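Local coordinates for protein Dye-decolorizing peroxidase Tfu_3078 (Thermobifida fusca, PDB 5FW4) that uses hydrogen peroxide and a non-covalently bound heme b to oxidise anthraquinone dyes readily and azo dyes and simple phenols more modestly, at residues E92-P97 against G181-L186; A64-A69 against R117-S122; A260-N265 against W270-S275. All coordinates share one frame; numbering follows the deposited sequence.

Contact 1: E92-P97 against G181-L186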
loop_
_atom_site.group_PDB
_atom_site.type_symbol
_atom_site.label_atom_id
_atom_site.label_comp_id
_atom_site.label_asym_id
_atom_site.label_seq_id
_atom_site.Cartn_x
_atom_site.Cartn_y
_atom_site.Cartn_z
ATOM N N GLU A 92 18.175 -13.272 -21.309
ATOM C CA GLU A 92 19.163 -14.115 -21.961
ATOM C C GLU A 92 18.809 -15.600 -21.821
ATOM O O GLU A 92 18.772 -16.318 -22.812
ATOM C CB GLU A 92 20.578 -13.814 -21.413
ATOM C CG GLU A 92 21.719 -14.343 -22.270
ATOM C CD GLU A 92 21.768 -13.746 -23.675
ATOM O OE1 GLU A 92 21.314 -12.603 -23.886
ATOM O OE2 GLU A 92 22.276 -14.420 -24.585
ATOM N N ALA A 93 18.523 -16.056 -20.607
ATOM C CA ALA A 93 18.144 -17.461 -20.386
ATOM C C ALA A 93 16.942 -17.865 -21.221
ATOM O O ALA A 93 16.916 -18.958 -21.801
ATOM C CB ALA A 93 17.869 -17.729 -18.912
ATOM N N ARG A 94 15.984 -16.950 -21.320
ATOM C CA ARG A 94 14.699 -17.193 -21.974
ATOM C C ARG A 94 14.801 -17.453 -23.476
ATOM O O ARG A 94 13.897 -18.058 -24.074
ATOM C CB ARG A 94 13.774 -15.995 -21.736
ATOM C CG ARG A 94 12.304 -16.338 -21.930
ATOM C CD ARG A 94 11.407 -15.164 -21.600
ATOM N NE ARG A 94 10.010 -15.575 -21.514
ATOM C CZ ARG A 94 9.222 -15.820 -22.563
ATOM N NH1 ARG A 94 9.667 -15.690 -23.806
ATOM N NH2 ARG A 94 7.974 -16.223 -22.365
ATOM N N LYS A 95 15.898 -16.991 -24.080
ATOM C CA LYS A 95 16.103 -17.087 -25.521
ATOM C C LYS A 95 16.080 -18.508 -26.057
ATOM O O LYS A 95 15.718 -18.699 -27.199
ATOM C CB LYS A 95 17.430 -16.415 -25.944
ATOM C CG LYS A 95 17.531 -14.943 -25.558
ATOM C CD LYS A 95 18.236 -14.108 -26.612
ATOM C CE LYS A 95 18.093 -12.621 -26.320
ATOM N NZ LYS A 95 18.953 -12.148 -25.197
ATOM N N ASN A 96 16.487 -19.482 -25.244
ATOM C CA ASN A 96 16.682 -20.876 -25.687
ATOM C C ASN A 96 16.098 -21.870 -24.692
ATOM O O ASN A 96 16.383 -21.766 -23.497
ATOM C CB ASN A 96 18.176 -21.185 -25.831
ATOM C CG ASN A 96 18.832 -20.399 -26.954
ATOM O OD1 ASN A 96 19.585 -19.459 -26.699
ATOM N ND2 ASN A 96 18.544 -20.775 -28.203
ATOM N N PRO A 97 15.311 -22.861 -25.178
ATOM C CA PRO A 97 14.611 -23.820 -24.309
ATOM C C PRO A 97 15.474 -24.418 -23.215
ATOM O O PRO A 97 15.025 -24.586 -22.094
ATOM C CB PRO A 97 14.164 -24.923 -25.269
ATOM C CG PRO A 97 14.120 -24.302 -26.613
ATOM C CD PRO A 97 15.000 -23.080 -26.604
ATOM N N GLY A 181 -0.045 -11.103 -18.390
ATOM C CA GLY A 181 0.669 -12.347 -18.527
ATOM C C GLY A 181 1.836 -12.486 -17.568
ATOM O O GLY A 181 1.870 -11.834 -16.516
ATOM N N GLY A 182 2.781 -13.340 -17.938
ATOM C CA GLY A 182 3.926 -13.652 -17.078
ATOM C C GLY A 182 4.168 -15.158 -17.031
ATOM O O GLY A 182 3.218 -15.984 -17.018
ATOM N N ASP A 183 5.449 -15.514 -17.058
ATOM C CA ASP A 183 5.907 -16.894 -16.977
ATOM C C ASP A 183 5.682 -17.503 -15.604
ATOM O O ASP A 183 5.492 -18.703 -15.475
ATOM C CB ASP A 183 7.427 -16.981 -17.259
ATOM C CG ASP A 183 7.838 -16.563 -18.709
ATOM O OD1 ASP A 183 7.025 -16.572 -19.657
ATOM O OD2 ASP A 183 9.043 -16.258 -18.918
ATOM N N PHE A 184 5.819 -16.691 -14.568
ATOM C CA PHE A 184 5.615 -17.125 -13.216
ATOM C C PHE A 184 4.781 -16.140 -12.428
ATOM O O PHE A 184 4.755 -14.922 -12.714
ATOM C CB PHE A 184 6.950 -17.232 -12.467
ATOM C CG PHE A 184 7.905 -18.156 -13.096
ATOM C CD1 PHE A 184 7.789 -19.526 -12.913
ATOM C CD2 PHE A 184 8.939 -17.666 -13.868
ATOM C CE1 PHE A 184 8.717 -20.390 -13.494
ATOM C CE2 PHE A 184 9.856 -18.522 -14.461
ATOM C CZ PHE A 184 9.746 -19.881 -14.260
ATOM N N MET A 185 4.211 -16.669 -11.364
ATOM C CA MET A 185 3.628 -15.837 -10.341
ATOM C C MET A 185 4.077 -16.135 -8.932
ATOM O O MET A 185 4.135 -17.271 -8.508
ATOM C CB MET A 185 2.104 -15.952 -10.333
ATOM C CG MET A 185 1.527 -15.109 -9.212
ATOM S SD MET A 185 -0.111 -15.524 -8.675
ATOM C CE MET A 185 -0.006 -17.220 -8.162
ATOM N N LEU A 186 4.273 -15.072 -8.189
ATOM C CA LEU A 186 4.304 -15.140 -6.758
ATOM C C LEU A 186 3.131 -14.388 -6.197
ATOM O O LEU A 186 2.979 -13.207 -6.493
ATOM C CB LEU A 186 5.582 -14.491 -6.238
ATOM C CG LEU A 186 6.853 -15.285 -6.515
ATOM C CD1 LEU A 186 8.018 -14.419 -6.050
ATOM C CD2 LEU A 186 6.815 -16.627 -5.800
#
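Arg94 and Asp183 make this contact alone, with their CA atoms 10.1 Å apart. Their side chains come from opposite directions and bridge that distance as a side-on, two-nitrogen salt bridge. Arg94 NE gives its hydrogen to Asp183 OD2 at 2.9 Å. Arg94 NH2 gives one to Asp183 OD1, also at 2.9 Å and almost straight (178°). Each oxygen uses its syn lone pair. The two planes are 13° apart, nearly coplanar, and the carboxylate lies at the guanidinium edge. The arginine reaches this far because its chain is extended from CG to NE, with CG anti to the backbone N (chi1 -160°). Asp183 is buried, and other donors share its oxygens: Ser149 OG bonds to OD1 and the backbone N of Leu89 to OD2. With an alanine at Arg94, the buried carboxylate would probably lose the charge that faces it, with neutral donors such as Ser149 still in place. Asp183 and Phe184 both face Leu87 in a classic beta bulge, where strand 184-190 begins beside strand 81-89. The salt bridge thus ties short helix 91-94 to this sheet, while Ser149 and Ala153 of helix 148-153 touch Arg94 and helix 97-120 packs on Phe184.

Contact 2: A64-A69 against R117-S122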
loop_
_atom_site.group_PDB
_atom_site.type_symbol
_atom_site.label_atom_id
_atom_site.label_comp_id
_atom_site.label_asym_id
_atom_site.label_seq_id
_atom_site.Cartn_x
_atom_site.Cartn_y
_atom_site.Cartn_z
ATOM N N ALA A 64 0.349 -19.098 9.234
ATOM C CA ALA A 64 -0.654 -19.677 8.339
ATOM C C ALA A 64 -0.580 -21.213 8.331
ATOM O O ALA A 64 0.391 -21.804 8.775
ATOM C CB ALA A 64 -0.411 -19.178 6.939
ATOM N N ASP A 65 -1.598 -21.852 7.773
ATOM C CA ASP A 65 -1.534 -23.288 7.489
ATOM C C ASP A 65 -0.681 -23.618 6.234
ATOM O O ASP A 65 -1.130 -23.464 5.091
ATOM C CB ASP A 65 -2.930 -23.853 7.334
ATOM C CG ASP A 65 -2.930 -25.358 7.210
ATOM O OD1 ASP A 65 -1.841 -25.975 7.289
ATOM O OD2 ASP A 65 -4.026 -25.922 7.022
ATOM N N ALA A 66 0.548 -24.081 6.476
ATOM C CA ALA A 66 1.479 -24.453 5.419
ATOM C C ALA A 66 1.076 -25.733 4.664
ATOM O O ALA A 66 1.655 -26.031 3.612
ATOM C CB ALA A 66 2.873 -24.621 6.008
ATOM N N THR A 67 0.107 -26.484 5.192
ATOM C CA THR A 67 -0.326 -27.753 4.578
ATOM C C THR A 67 -1.534 -27.625 3.644
ATOM O O THR A 67 -1.855 -28.578 2.937
ATOM C CB THR A 67 -0.731 -28.795 5.637
ATOM O OG1 THR A 67 -1.914 -28.336 6.303
ATOM C CG2 THR A 67 0.417 -29.061 6.656
ATOM N N ALA A 68 -2.230 -26.486 3.656
ATOM C CA ALA A 68 -3.387 -26.324 2.767
ATOM C C ALA A 68 -2.999 -26.547 1.299
ATOM O O ALA A 68 -1.899 -26.173 0.836
ATOM C CB ALA A 68 -4.066 -24.967 2.940
ATOM N N ALA A 69 -3.925 -27.174 0.581
ATOM C CA ALA A 69 -3.705 -27.596 -0.779
ATOM C C ALA A 69 -4.657 -26.836 -1.697
ATOM O O ALA A 69 -5.706 -26.340 -1.245
ATOM C CB ALA A 69 -3.937 -29.090 -0.886
ATOM N N ARG A 117 10.199 -22.488 4.193
ATOM C CA ARG A 117 10.759 -21.886 5.373
ATOM C C ARG A 117 9.864 -20.803 5.894
ATOM O O ARG A 117 9.633 -20.732 7.106
ATOM C CB ARG A 117 12.142 -21.321 5.099
ATOM C CG ARG A 117 13.126 -22.380 4.679
ATOM C CD ARG A 117 14.519 -21.801 4.683
ATOM N NE ARG A 117 14.890 -21.459 6.039
ATOM C CZ ARG A 117 15.955 -20.734 6.369
ATOM N NH1 ARG A 117 16.777 -20.236 5.440
ATOM N NH2 ARG A 117 16.195 -20.490 7.652
ATOM N N LEU A 118 9.310 -20.002 4.972
ATOM C CA LEU A 118 8.529 -18.817 5.333
ATOM C C LEU A 118 7.191 -19.166 5.954
ATOM O O LEU A 118 6.549 -18.326 6.594
ATOM C CB LEU A 118 8.315 -17.897 4.117
ATOM C CG LEU A 118 9.558 -17.131 3.611
ATOM C CD1 LEU A 118 9.275 -16.430 2.304
ATOM C CD2 LEU A 118 10.089 -16.102 4.610
ATOM N N HIS A 119 6.765 -20.404 5.768
ATOM C CA HIS A 119 5.543 -20.860 6.395
ATOM C C HIS A 119 5.757 -21.307 7.831
ATOM O O HIS A 119 4.822 -21.310 8.602
ATOM C CB HIS A 119 4.925 -21.981 5.589
ATOM C CG HIS A 119 4.400 -21.539 4.264
ATOM N ND1 HIS A 119 4.433 -22.345 3.143
ATOM C CD2 HIS A 119 3.850 -20.364 3.873
ATOM C CE1 HIS A 119 3.910 -21.692 2.123
ATOM N NE2 HIS A 119 3.546 -20.489 2.541
ATOM N N GLU A 120 6.981 -21.682 8.175
ATOM C CA GLU A 120 7.300 -22.107 9.529
ATOM C C GLU A 120 8.124 -21.051 10.269
ATOM O O GLU A 120 8.171 -21.050 11.486
ATOM C CB GLU A 120 8.040 -23.448 9.522
ATOM C CG GLU A 120 7.519 -24.513 8.545
ATOM C CD GLU A 120 6.206 -25.195 8.965
ATOM O OE1 GLU A 120 5.531 -24.724 9.909
ATOM O OE2 GLU A 120 5.849 -26.219 8.343
ATOM N N GLU A 121 8.776 -20.163 9.532
ATOM C CA GLU A 121 9.552 -19.071 10.114
ATOM C C GLU A 121 9.227 -17.754 9.455
ATOM O O GLU A 121 8.698 -17.718 8.348
ATOM C CB GLU A 121 11.044 -19.338 9.925
ATOM C CG GLU A 121 11.395 -20.806 9.863
ATOM C CD GLU A 121 12.862 -21.029 9.543
ATOM O OE1 GLU A 121 13.699 -20.451 10.260
ATOM O OE2 GLU A 121 13.157 -21.772 8.578
ATOM N N SER A 122 9.580 -16.669 10.129
ATOM C CA SER A 122 9.375 -15.327 9.618
ATOM C C SER A 122 10.608 -14.861 8.863
ATOM O O SER A 122 11.732 -15.402 9.066
ATOM C CB SER A 122 9.032 -14.345 10.760
ATOM O OG SER A 122 7.985 -14.843 11.570
HETATM O O HOH W 1 3.147 -18.283 8.384
#
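The imidazole of His119 is met obliquely by the methyl group of Ala66. Ala66 CB lies 3.9 Å from His119 CG and slightly farther from ND1. Its closest approach is to the base of the same side chain, 3.4 Å from His119 CB. The carboxylate of Glu120 adds a looser touch, with OE2 4.1 Å from Ala66 CB. Its chain bends at chi2 (-75°), which brings the acid end nearer the loop than its CB direction would suggest. The ring of His119 has its polar partner beyond the two segments: NE2 is hydrogen-bonded to the backbone N of Val142, on strand 141-146. Pro72 also touches this side chain.

Ala66 is presented by a type I beta turn running from Asp65 to Ala68. An Asx turn is built into it: Asp65 OD1 accepts from Thr67 N at 2.9 Å, from above the carboxylate plane. The same oxygen takes the Thr67 hydroxyl at 2.6 Å, on its syn side. Asp65 and Thr67 direct their CB atoms away from the helix, while Ala66 directs its own toward it. The loop lies between helix 51-61 and strand 81-89, and here it packs against the end of helix 97-120. Beside the methyl contact, the backbones of the two segments are also joined through solvent. A water accepts from Ala64 N at 3.0 Å and makes a weak bond to His119 O.

Contact 3: A260-N265 against W270-S275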
loop_
_atom_site.group_PDB
_atom_site.type_symbol
_atom_site.label_atom_id
_atom_site.label_comp_id
_atom_site.label_asym_id
_atom_site.label_seq_id
_atom_site.Cartn_x
_atom_site.Cartn_y
_atom_site.Cartn_z
ATOM N N ALA A 260 -8.488 -28.734 -10.064
ATOM C CA ALA A 260 -8.406 -29.273 -11.409
ATOM C C ALA A 260 -8.705 -30.764 -11.366
ATOM O O ALA A 260 -8.100 -31.493 -10.584
ATOM C CB ALA A 260 -7.033 -29.037 -12.008
ATOM N N ARG A 261 -9.664 -31.197 -12.184
ATOM C CA ARG A 261 -10.001 -32.615 -12.351
ATOM C C ARG A 261 -8.847 -33.346 -13.036
ATOM O O ARG A 261 -8.078 -32.732 -13.750
ATOM C CB ARG A 261 -11.265 -32.753 -13.216
ATOM C CG ARG A 261 -12.574 -32.275 -12.579
ATOM C CD ARG A 261 -12.918 -33.003 -11.287
ATOM N NE ARG A 261 -13.094 -34.439 -11.461
ATOM C CZ ARG A 261 -13.435 -35.279 -10.485
ATOM N NH1 ARG A 261 -13.645 -34.842 -9.244
ATOM N NH2 ARG A 261 -13.600 -36.570 -10.750
ATOM N N PRO A 262 -8.731 -34.668 -12.846
ATOM C CA PRO A 262 -7.604 -35.333 -13.520
ATOM C C PRO A 262 -7.528 -35.127 -15.042
ATOM O O PRO A 262 -8.556 -35.120 -15.730
ATOM C CB PRO A 262 -7.824 -36.814 -13.206
ATOM C CG PRO A 262 -8.667 -36.840 -11.984
ATOM C CD PRO A 262 -9.552 -35.626 -12.083
ATOM N N ALA A 263 -6.305 -34.978 -15.548
ATOM C CA ALA A 263 -6.055 -34.878 -16.976
ATOM C C ALA A 263 -6.131 -36.261 -17.659
ATOM O O ALA A 263 -5.614 -37.245 -17.137
ATOM C CB ALA A 263 -4.696 -34.237 -17.225
ATOM N N ASP A 264 -6.784 -36.315 -18.819
ATOM C CA ASP A 264 -6.788 -37.487 -19.702
ATOM C C ASP A 264 -5.391 -37.919 -20.127
ATOM O O ASP A 264 -5.114 -39.094 -20.251
ATOM C CB ASP A 264 -7.560 -37.164 -20.982
ATOM C CG ASP A 264 -9.045 -37.011 -20.749
ATOM O OD1 ASP A 264 -9.574 -37.540 -19.734
ATOM O OD2 ASP A 264 -9.689 -36.350 -21.594
ATOM N N ASN A 265 -4.538 -36.935 -20.358
ATOM C CA ASN A 265 -3.246 -37.117 -20.971
ATOM C C ASN A 265 -2.164 -36.955 -19.904
ATOM O O ASN A 265 -2.097 -35.896 -19.275
ATOM C CB ASN A 265 -3.130 -36.026 -22.031
ATOM C CG ASN A 265 -1.841 -36.070 -22.798
ATOM O OD1 ASN A 265 -0.911 -36.795 -22.464
ATOM N ND2 ASN A 265 -1.776 -35.269 -23.842
ATOM N N TRP A 270 0.490 -32.956 -14.565
ATOM C CA TRP A 270 1.211 -32.132 -13.589
ATOM C C TRP A 270 0.309 -31.094 -12.912
ATOM O O TRP A 270 0.664 -30.583 -11.865
ATOM C CB TRP A 270 2.417 -31.446 -14.235
ATOM C CG TRP A 270 2.063 -30.419 -15.289
ATOM C CD1 TRP A 270 1.768 -30.663 -16.603
ATOM C CD2 TRP A 270 1.931 -29.014 -15.103
ATOM N NE1 TRP A 270 1.483 -29.494 -17.251
ATOM C CE2 TRP A 270 1.565 -28.461 -16.352
ATOM C CE3 TRP A 270 2.096 -28.158 -14.009
ATOM C CZ2 TRP A 270 1.381 -27.094 -16.540
ATOM C CZ3 TRP A 270 1.887 -26.780 -14.197
ATOM C CH2 TRP A 270 1.531 -26.273 -15.447
ATOM N N MET A 271 -0.855 -30.809 -13.500
ATOM C CA MET A 271 -1.863 -29.939 -12.883
ATOM C C MET A 271 -3.031 -30.627 -12.156
ATOM O O MET A 271 -3.898 -29.930 -11.617
ATOM C CB MET A 271 -2.400 -28.930 -13.912
ATOM C CG MET A 271 -1.566 -27.647 -13.978
ATOM S SD MET A 271 -1.365 -26.803 -12.394
ATOM C CE MET A 271 -3.050 -26.150 -12.287
ATOM N N ASP A 272 -3.051 -31.967 -12.110
ATOM C CA ASP A 272 -4.048 -32.700 -11.319
ATOM C C ASP A 272 -4.078 -32.209 -9.893
ATOM O O ASP A 272 -3.050 -32.150 -9.219
ATOM C CB ASP A 272 -3.766 -34.210 -11.312
ATOM C CG ASP A 272 -4.189 -34.894 -12.587
ATOM O OD1 ASP A 272 -4.348 -34.228 -13.632
ATOM O OD2 ASP A 272 -4.374 -36.120 -12.539
ATOM N N GLY A 273 -5.262 -31.826 -9.422
ATOM C CA GLY A 273 -5.399 -31.378 -8.040
ATOM C C GLY A 273 -4.863 -29.972 -7.792
ATOM O O GLY A 273 -4.879 -29.495 -6.658
ATOM N N GLY A 274 -4.376 -29.310 -8.843
ATOM C CA GLY A 274 -3.975 -27.924 -8.767
ATOM C C GLY A 274 -5.196 -27.033 -8.967
ATOM O O GLY A 274 -6.335 -27.515 -8.954
ATOM N N SER A 275 -4.952 -25.730 -9.090
ATOM C CA SER A 275 -6.005 -24.745 -9.328
ATOM C C SER A 275 -5.477 -23.689 -10.292
ATOM O O SER A 275 -4.267 -23.480 -10.393
ATOM C CB SER A 275 -6.474 -24.095 -8.014
ATOM O OG SER A 275 -7.651 -23.275 -8.196
HETATM O O HOH W 2 -5.131 -31.914 -14.483
#
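Asp272 holds its CG anti to the carbonyl carbon and beside the backbone N (chi1 -78°), which brings its carboxylate up to the backbone of Pro262 and Ala263. Asp272 OD1 then accepts from Ala263 N at 2.8 Å, on the syn side but 27° out of the carboxylate plane. The other oxygen, OD2, lies alongside the proline, 3.6 Å from Pro262 CB. The methyl of Ala263 also comes close to OD1. A water donates to Asp272 OD1 as well, at 2.6 Å, and to Arg261 O, so OD1 takes two bonds and the water links it to a second point of the loop.

Ala260 carries the other end of the contact through its backbone. Its N bonds to Gly274 O at 2.7 Å, nearly straight (169°). Its O receives Gly273 N at 3.1 Å, a more bent bond. The methyl of Ala260 rests on Met271 O, with CB 3.3 Å from that oxygen. Met271 O also accepts from Gly274 N, which closes a type II beta turn from Met271 to Gly274. Gly273 takes the positive phi of this turn. At Gly274 a CB would run into Met271 CE.

Both segments belong to the connection from helix 252-258 to strand 275-284. The chain doubles back on itself here, and its return leg makes the turn just before entering the C-terminal ferredoxin-like sheet, characteristic of DyP-type peroxidases.

None of the three contacts lies in the heme pocket; all are partly buried, with centres 18 to 20 Å from the centre of the chain. Contact 1 is the most electrostatic, a single ion pair with a buried acid at the start of an inner strand. Contact 2 is mostly nonpolar, a methyl group against a helix end plus one water whose bond to that end is weak. Contact 3 relies on backbone bonds and one aspartate, and ties together two parts of a single loop. Contacts 1 and 2 interlock along the chain, and helices 91-94 and 97-120 follow each other. Contact 3 comes later, in the C-terminal half. Nearest atoms of any two contacts stay about 6 to 8 Å apart.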